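PDB 2VVE: spike protein P1 from Pseudoalteromonas phage pm2, which serves as the receptor-binding protein at the fivefold vertices of the virion, its C-terminal part recognising the host and its N-terminal part joining the capsid vertex. Local coordinates for residues Q5-R10 / S32-S37; S94-Y99 / G141-G146. One frame throughout, in Å; residues are numbered along the deposited sequence.

Overall arrangement
Both contacts are small and mainly polar, tying a loop segment to a distant part of the chain, but they lie on opposite sides of its centre, with centres about 63 Å apart and no strand in common. Contact 1 is partly buried, joining the approach to strand 11-19 to the start of strand 33-39 in the second jelly-roll domain, where other copies of the protein in the assembly also pack. Its chemistry is neutral: an amide, hydroxyls and a water. Contact 2, at the surface, joins two loops and is met by no other chain. There a charged pair does the work, with a valine methyl beside it.

Contact 1 of 2, residues Q5-R10 / S32-S37; sequences QTTKSR and SRNRAS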
ATOM      1  N   GLN A   5      21.782 -34.113  -3.685  1.00 31.78           N
ATOM      2  CA  GLN A   5      21.731 -33.597  -2.315  1.00 31.57           C
ATOM      3  C   GLN A   5      21.828 -32.064  -2.287  1.00 25.29           C
ATOM      4  O   GLN A   5      22.543 -31.462  -3.091  1.00 27.25           O
ATOM      5  CB  GLN A   5      22.846 -34.214  -1.475  1.00 30.74           C
ATOM      6  N   THR A   6      21.100 -31.440  -1.362  1.00 26.29           N
ATOM      7  CA  THR A   6      21.145 -29.979  -1.199  1.00 18.08           C
ATOM      8  C   THR A   6      22.508 -29.579  -0.643  1.00 17.65           C
ATOM      9  O   THR A   6      23.061 -30.265   0.220  1.00 23.21           O
ATOM     10  CB  THR A   6      20.066 -29.470  -0.219  1.00 23.37           C
ATOM     11  OG1 THR A   6      20.136 -30.225   0.999  1.00 23.37           O
ATOM     12  CG2 THR A   6      18.668 -29.594  -0.822  1.00 26.73           C
ATOM     13  N   THR A   7      23.042 -28.465  -1.138  1.00 20.33           N
ATOM     14  CA  THR A   7      24.319 -27.930  -0.645  1.00 17.62           C
ATOM     15  C   THR A   7      24.187 -26.450  -0.264  1.00 14.75           C
ATOM     16  O   THR A   7      23.264 -25.755  -0.710  1.00 15.62           O
ATOM     17  CB  THR A   7      25.439 -28.068  -1.702  1.00 21.61           C
ATOM     18  OG1 THR A   7      24.964 -27.571  -2.956  1.00 26.77           O
ATOM     19  CG2 THR A   7      25.887 -29.531  -1.854  1.00 30.79           C
ATOM     20  N   LYS A   8      25.101 -25.978   0.581  1.00 14.22           N
ATOM     21  CA  LYS A   8      25.114 -24.581   1.008  1.00 18.34           C
ATOM     22  C   LYS A   8      25.606 -23.685  -0.129  1.00 16.31           C
ATOM     23  O   LYS A   8      26.414 -24.115  -0.966  1.00 20.28           O
ATOM     24  CB  LYS A   8      25.994 -24.407   2.251  1.00 24.41           C
ATOM     25  CG  LYS A   8      25.520 -25.227   3.456  1.00 28.31           C
ATOM     26  CD  LYS A   8      26.481 -25.123   4.642  1.00 33.11           C
ATOM     27  CE  LYS A   8      25.778 -25.493   5.946  1.00 38.96           C
ATOM     28  NZ  LYS A   8      26.736 -25.852   7.031  1.00 41.52           N
ATOM     29  N   SER A   9      25.112 -22.449  -0.161  1.00 13.75           N
ATOM     30  CA  SER A   9      25.555 -21.456  -1.134  1.00 15.81           C
ATOM     31  C   SER A   9      26.638 -20.593  -0.496  1.00 17.42           C
ATOM     32  O   SER A   9      26.437 -20.028   0.575  1.00 17.29           O
ATOM     33  CB  SER A   9      24.398 -20.552  -1.561  1.00 18.58           C
ATOM     34  OG  SER A   9      23.478 -21.219  -2.416  1.00 18.58           O
ATOM     35  N   ARG A  10      27.773 -20.473  -1.168  1.00 16.26           N
ATOM     36  CA  ARG A  10      28.842 -19.596  -0.701  1.00 15.49           C
ATOM     37  C   ARG A  10      28.728 -18.199  -1.321  1.00 18.62           C
ATOM     38  O   ARG A  10      28.876 -17.189  -0.625  1.00 23.60           O
ATOM     39  CB  ARG A  10      30.215 -20.191  -1.048  1.00 23.17           C
ATOM     40  CG  ARG A  10      31.379 -19.423  -0.438  1.00 24.94           C
ATOM     41  CD  ARG A  10      32.692 -19.667  -1.171  1.00 36.09           C
ATOM     42  NE  ARG A  10      33.756 -18.851  -0.583  1.00 56.91           N
ATOM     43  CZ  ARG A  10      34.979 -18.704  -1.086  1.00 67.41           C
ATOM     44  NH1 ARG A  10      35.329 -19.319  -2.210  1.00 82.77           N
ATOM     45  NH2 ARG A  10      35.857 -17.934  -0.459  1.00 65.98           N
ATOM     46  N   SER A  32      24.971 -25.294 -10.214  1.00 19.44           N
ATOM     47  CA  SER A  32      25.526 -24.565  -9.070  1.00 22.48           C
ATOM     48  C   SER A  32      24.472 -23.721  -8.349  1.00 21.25           C
ATOM     49  O   SER A  32      24.618 -23.424  -7.154  1.00 18.67           O
ATOM     50  CB  SER A  32      26.763 -23.740  -9.465  1.00 25.59           C
ATOM     51  OG  SER A  32      26.468 -22.732 -10.427  1.00 28.30           O
ATOM     52  N   ARG A  33      23.393 -23.373  -9.056  1.00 12.71           N
ATOM     53  CA  ARG A  33      22.411 -22.426  -8.514  1.00 11.62           C
ATOM     54  C   ARG A  33      21.464 -23.055  -7.485  1.00 17.73           C
ATOM     55  O   ARG A  33      20.832 -24.077  -7.748  1.00 13.72           O
ATOM     56  CB  ARG A  33      21.617 -21.756  -9.639  1.00 12.99           C
ATOM     57  CG  ARG A  33      20.764 -20.591  -9.149  1.00 10.35           C
ATOM     58  CD  ARG A  33      19.968 -19.986 -10.310  1.00 13.43           C
ATOM     59  NE  ARG A  33      18.834 -20.842 -10.672  1.00 13.96           N
ATOM     60  CZ  ARG A  33      18.694 -21.469 -11.836  1.00 11.88           C
ATOM     61  NH1 ARG A  33      19.603 -21.346 -12.804  1.00 16.63           N
ATOM     62  NH2 ARG A  33      17.624 -22.216 -12.040  1.00 16.65           N
ATOM     63  N   ASN A  34      21.369 -22.423  -6.319  1.00 11.23           N
ATOM     64  CA  ASN A  34      20.457 -22.863  -5.267  1.00 14.49           C
ATOM     65  C   ASN A  34      19.243 -21.973  -5.059  1.00 15.64           C
ATOM     66  O   ASN A  34      18.197 -22.428  -4.575  1.00 13.41           O
ATOM     67  CB  ASN A  34      21.212 -22.958  -3.943  1.00 14.79           C
ATOM     68  CG  ASN A  34      22.204 -24.069  -3.939  1.00 17.22           C
ATOM     69  OD1 ASN A  34      21.961 -25.143  -4.520  1.00 17.99           O
ATOM     70  ND2 ASN A  34      23.354 -23.833  -3.300  1.00 20.10           N
ATOM     71  N   ARG A  35      19.393 -20.691  -5.375  1.00 10.70           N
ATOM     72  CA  ARG A  35      18.338 -19.730  -5.092  1.00 10.67           C
ATOM     73  C   ARG A  35      18.494 -18.491  -5.961  1.00 11.76           C
ATOM     74  O   ARG A  35      19.616 -18.061  -6.256  1.00 13.61           O
ATOM     75  CB  ARG A  35      18.366 -19.368  -3.594  1.00 11.85           C
ATOM     76  CG  ARG A  35      17.361 -18.292  -3.183  1.00 15.84           C
ATOM     77  CD  ARG A  35      17.389 -18.046  -1.672  1.00 23.85           C
ATOM     78  NE  ARG A  35      16.350 -17.098  -1.290  1.00 26.71           N
ATOM     79  CZ  ARG A  35      16.523 -15.792  -1.099  1.00 16.06           C
ATOM     80  NH1 ARG A  35      15.478 -15.056  -0.766  1.00 15.70           N
ATOM     81  NH2 ARG A  35      17.721 -15.221  -1.226  1.00 20.95           N
ATOM     82  N   ALA A  36      17.359 -17.943  -6.387  1.00  7.97           N
ATOM     83  CA  ALA A  36      17.310 -16.645  -7.049  1.00 10.49           C
ATOM     84  C   ALA A  36      16.179 -15.813  -6.429  1.00 12.80           C
ATOM     85  O   ALA A  36      15.053 -16.291  -6.306  1.00 13.08           O
ATOM     86  CB  ALA A  36      17.108 -16.815  -8.548  1.00 13.01           C
ATOM     87  N   SER A  37      16.491 -14.593  -6.001  1.00  7.96           N
ATOM     88  CA  SER A  37      15.449 -13.633  -5.606  1.00  6.18           C
ATOM     89  C   SER A  37      15.309 -12.605  -6.723  1.00 12.27           C
ATOM     90  O   SER A  37      16.277 -11.948  -7.093  1.00 11.87           O
ATOM     91  CB  SER A  37      15.777 -12.959  -4.261  1.00  8.65           C
ATOM     92  OG  SER A  37      14.612 -12.408  -3.622  1.00 11.29           O
TER
HETATM   93  O   HOH W   1      20.753 -26.863  -2.610  1.00 32.05           O
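Asn34 reaches across to Ser9 from the start of strand 33-39, at a classic beta bulge that it forms with Arg35 opposite Glu252. Its CG stands beside the backbone N, anti to the carbonyl carbon (chi1 -69°), which carries the amide out to residues 5-10, the lead-in to strand 11-19. ND2 donates to Ser9 OG at 2.8 Å; the bond is nearly straight (164°), with the hydroxyl lying almost in the amide plane. Ser9 adopts the same kind of first torsion (chi1 -73°), turning OG to Asn34. Serine suits this buried place because its short side chain points at the strand and brings an acceptor to ND2. The other end of the amide works through water: OD1 accepts from a water at 2.8 Å, and that water in turn accepts from Thr7 N at 3.2 Å. The Thr7 side chain crosses that of Asn34 at about a right angle, with OG1 4.1 Å from ND2. Its hydroxyl is instead hydrogen-bonded to Thr254 OG1 and to Lys8 NZ of a neighbouring subunit. Thr254, just past strand 245-253, which runs between strands 11-19 and 33-39 in this jelly-roll sheet, also bonds to Asn34 ND2. Asparagine suits the site because it offers a donor and an acceptor on one flat group; with both ends bonded, the rotation of the amide is defined and its polarity is met without any charge.

Contact 2 of 2, residues S94-Y99 / G141-G146; sequences SARAKY and GVDGLG
Arg96, in the loop between strand 88-91 and helix 105-110, meets Asp143 and Val142 on two overlapping beta turns in the loop between strands 129-137 and 151-160. The first, Gly141 to Gly144, is type II, closed by Gly144 N to Gly141 O (3.1 Å); the second, Val142 to Leu145, is type I', closed by Leu145 N to Val142 O (3.0 Å). Asp143 and Gly144 both take positive phi, which glycine accepts easily and aspartate tolerates.

The ionic part is an end-on, two-nitrogen salt bridge. Arg96 NH1 donates to Asp143 OD1 at 2.9 Å and NH2 to OD2 at 2.8 Å, both nearly straight and in the guanidinium plane. The carboxylate is not coplanar with it: the planes are 42° apart, and each oxygen is met from above the carboxylate plane. Arginine suits the place by its length: with Asp143 coming from the opposite direction, it crosses the 11.7 Å between Arg96 CA and Asp143 CA, while a bend at chi3 (56°) turns its end.

Further polar bonds fix both partners. Arg96 NE is hydrogen-bonded to Ser227 O. Asp143 OD2 also bonds to His221 NE2, and His221 ND1 to Tyr99 OH, a second link between these two surface loops.

The nonpolar part is Val142, a compact branched residue about 14 Å by its side chain from the bound calcium ion. With CG1 anti to the backbone N (chi1 -180°), that methyl rides over one guanidinium face, offset toward the rim, 3.5 Å from Arg96 NH1 and 3.6 Å from CZ.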
ATOM      1  N   SER A  94      -3.048   9.872 -35.792  1.00 20.70           N
ATOM      2  CA  SER A  94      -3.722  10.155 -37.049  1.00 23.73           C
ATOM      3  C   SER A  94      -3.965  11.660 -37.194  1.00 26.23           C
ATOM      4  O   SER A  94      -4.116  12.156 -38.309  1.00 25.18           O
ATOM      5  CB  SER A  94      -5.039   9.381 -37.156  1.00 26.40           C
ATOM      6  OG  SER A  94      -5.921   9.734 -36.113  1.00 26.40           O
ATOM      7  N   ALA A  95      -3.986  12.376 -36.066  1.00 18.07           N
ATOM      8  CA  ALA A  95      -4.189  13.825 -36.058  1.00 23.87           C
ATOM      9  C   ALA A  95      -2.932  14.561 -36.485  1.00 21.23           C
ATOM     10  O   ALA A  95      -1.826  14.190 -36.089  1.00 20.23           O
ATOM     11  CB  ALA A  95      -4.614  14.293 -34.682  1.00 25.56           C
ATOM     12  N   ARG A  96      -3.108  15.613 -37.279  1.00 14.92           N
ATOM     13  CA  ARG A  96      -1.983  16.461 -37.683  1.00 13.83           C
ATOM     14  C   ARG A  96      -1.322  17.079 -36.451  1.00 10.21           C
ATOM     15  O   ARG A  96      -2.013  17.513 -35.519  1.00 14.05           O
ATOM     16  CB  ARG A  96      -2.480  17.565 -38.610  1.00 18.04           C
ATOM     17  CG  ARG A  96      -2.986  17.045 -39.964  1.00 19.51           C
ATOM     18  CD  ARG A  96      -4.028  17.961 -40.589  1.00 25.19           C
ATOM     19  NE  ARG A  96      -3.534  19.326 -40.754  1.00 21.22           N
ATOM     20  CZ  ARG A  96      -4.239  20.339 -41.254  1.00 29.00           C
ATOM     21  NH1 ARG A  96      -5.495  20.166 -41.675  1.00 24.65           N
ATOM     22  NH2 ARG A  96      -3.679  21.533 -41.344  1.00 21.24           N
ATOM     23  N   ALA A  97       0.009  17.145 -36.467  1.00 14.76           N
ATOM     24  CA  ALA A  97       0.764  17.702 -35.346  1.00 13.66           C
ATOM     25  C   ALA A  97       0.644  19.227 -35.356  1.00 15.31           C
ATOM     26  O   ALA A  97       0.487  19.834 -36.418  1.00 14.47           O
ATOM     27  CB  ALA A  97       2.218  17.302 -35.449  1.00 14.53           C
ATOM     28  N   LYS A  98       0.736  19.844 -34.182  1.00 16.50           N
ATOM     29  CA  LYS A  98       0.663  21.310 -34.106  1.00 15.81           C
ATOM     30  C   LYS A  98       1.990  22.024 -34.357  1.00 14.47           C
ATOM     31  O   LYS A  98       3.071  21.489 -34.063  1.00 15.28           O
ATOM     32  CB  LYS A  98       0.035  21.767 -32.783  1.00 15.86           C
ATOM     33  CG  LYS A  98      -1.401  21.262 -32.638  1.00 18.87           C
ATOM     34  CD  LYS A  98      -2.015  21.522 -31.287  1.00 23.45           C
ATOM     35  CE  LYS A  98      -3.477  21.093 -31.335  1.00 23.46           C
ATOM     36  NZ  LYS A  98      -4.242  21.366 -30.089  1.00 22.73           N
ATOM     37  N   TYR A  99       1.900  23.229 -34.928  1.00 12.98           N
ATOM     38  CA  TYR A  99       3.023  24.156 -34.918  1.00 14.64           C
ATOM     39  C   TYR A  99       3.360  24.545 -33.481  1.00 16.62           C
ATOM     40  O   TYR A  99       2.480  24.973 -32.720  1.00 15.63           O
ATOM     41  CB  TYR A  99       2.697  25.440 -35.680  1.00 12.53           C
ATOM     42  CG  TYR A  99       2.375  25.289 -37.148  1.00 21.85           C
ATOM     43  CD1 TYR A  99       3.385  25.066 -38.082  1.00 16.48           C
ATOM     44  CD2 TYR A  99       1.065  25.431 -37.611  1.00 20.78           C
ATOM     45  CE1 TYR A  99       3.095  24.964 -39.449  1.00 17.54           C
ATOM     46  CE2 TYR A  99       0.760  25.329 -38.974  1.00 20.31           C
ATOM     47  CZ  TYR A  99       1.778  25.098 -39.884  1.00 19.87           C
ATOM     48  OH  TYR A  99       1.503  24.989 -41.223  1.00 20.51           O
ATOM     49  N   GLY A 141      -3.662  20.874 -51.214  1.00 29.83           N
ATOM     50  CA  GLY A 141      -5.093  21.010 -50.945  1.00 28.71           C
ATOM     51  C   GLY A 141      -5.503  21.000 -49.478  1.00 26.23           C
ATOM     52  O   GLY A 141      -6.690  21.105 -49.168  1.00 31.23           O
ATOM     53  N   VAL A 142      -4.536  20.885 -48.568  1.00 25.46           N
ATOM     54  CA  VAL A 142      -4.845  20.792 -47.144  1.00 17.65           C
ATOM     55  C   VAL A 142      -5.208  22.168 -46.596  1.00 25.28           C
ATOM     56  O   VAL A 142      -4.447  23.124 -46.759  1.00 24.30           O
ATOM     57  CB  VAL A 142      -3.696  20.136 -46.331  1.00 22.86           C
ATOM     58  CG1 VAL A 142      -4.057  20.057 -44.852  1.00 20.71           C
ATOM     59  CG2 VAL A 142      -3.399  18.737 -46.874  1.00 24.27           C
ATOM     60  N   ASP A 143      -6.383  22.253 -45.962  1.00 27.00           N
ATOM     61  CA  ASP A 143      -6.968  23.528 -45.512  1.00 28.53           C
ATOM     62  C   ASP A 143      -7.183  24.483 -46.697  1.00 25.81           C
ATOM     63  O   ASP A 143      -7.386  25.691 -46.522  1.00 33.89           O
ATOM     64  CB  ASP A 143      -6.104  24.181 -44.418  1.00 24.54           C
ATOM     65  CG  ASP A 143      -6.047  23.357 -43.136  1.00 31.05           C
ATOM     66  OD1 ASP A 143      -6.822  22.379 -42.992  1.00 25.36           O
ATOM     67  OD2 ASP A 143      -5.215  23.694 -42.265  1.00 25.37           O
ATOM     68  N   GLY A 144      -7.137  23.926 -47.906  1.00 25.80           N
ATOM     69  CA  GLY A 144      -7.322  24.699 -49.131  1.00 26.17           C
ATOM     70  C   GLY A 144      -6.056  25.310 -49.701  1.00 29.33           C
ATOM     71  O   GLY A 144      -6.129  26.150 -50.595  1.00 33.10           O
ATOM     72  N   LEU A 145      -4.894  24.888 -49.189  1.00 27.93           N
ATOM     73  CA  LEU A 145      -3.603  25.355 -49.694  1.00 33.67           C
ATOM     74  C   LEU A 145      -3.424  24.965 -51.162  1.00 37.42           C
ATOM     75  O   LEU A 145      -3.827  23.873 -51.573  1.00 37.92           O
ATOM     76  CB  LEU A 145      -2.456  24.768 -48.857  1.00 31.56           C
ATOM     77  CG  LEU A 145      -1.060  25.383 -49.008  1.00 25.33           C
ATOM     78  CD1 LEU A 145      -0.855  26.540 -48.031  1.00 33.98           C
ATOM     79  CD2 LEU A 145       0.012  24.310 -48.800  1.00 26.29           C
ATOM     80  N   GLY A 146      -2.829  25.866 -51.944  1.00 30.91           N
ATOM     81  CA  GLY A 146      -2.477  25.591 -53.341  1.00 33.43           C
ATOM     82  C   GLY A 146      -1.695  24.296 -53.514  1.00 37.50           C
ATOM     83  O   GLY A 146      -0.902  23.916 -52.646  1.00 34.38           O
TER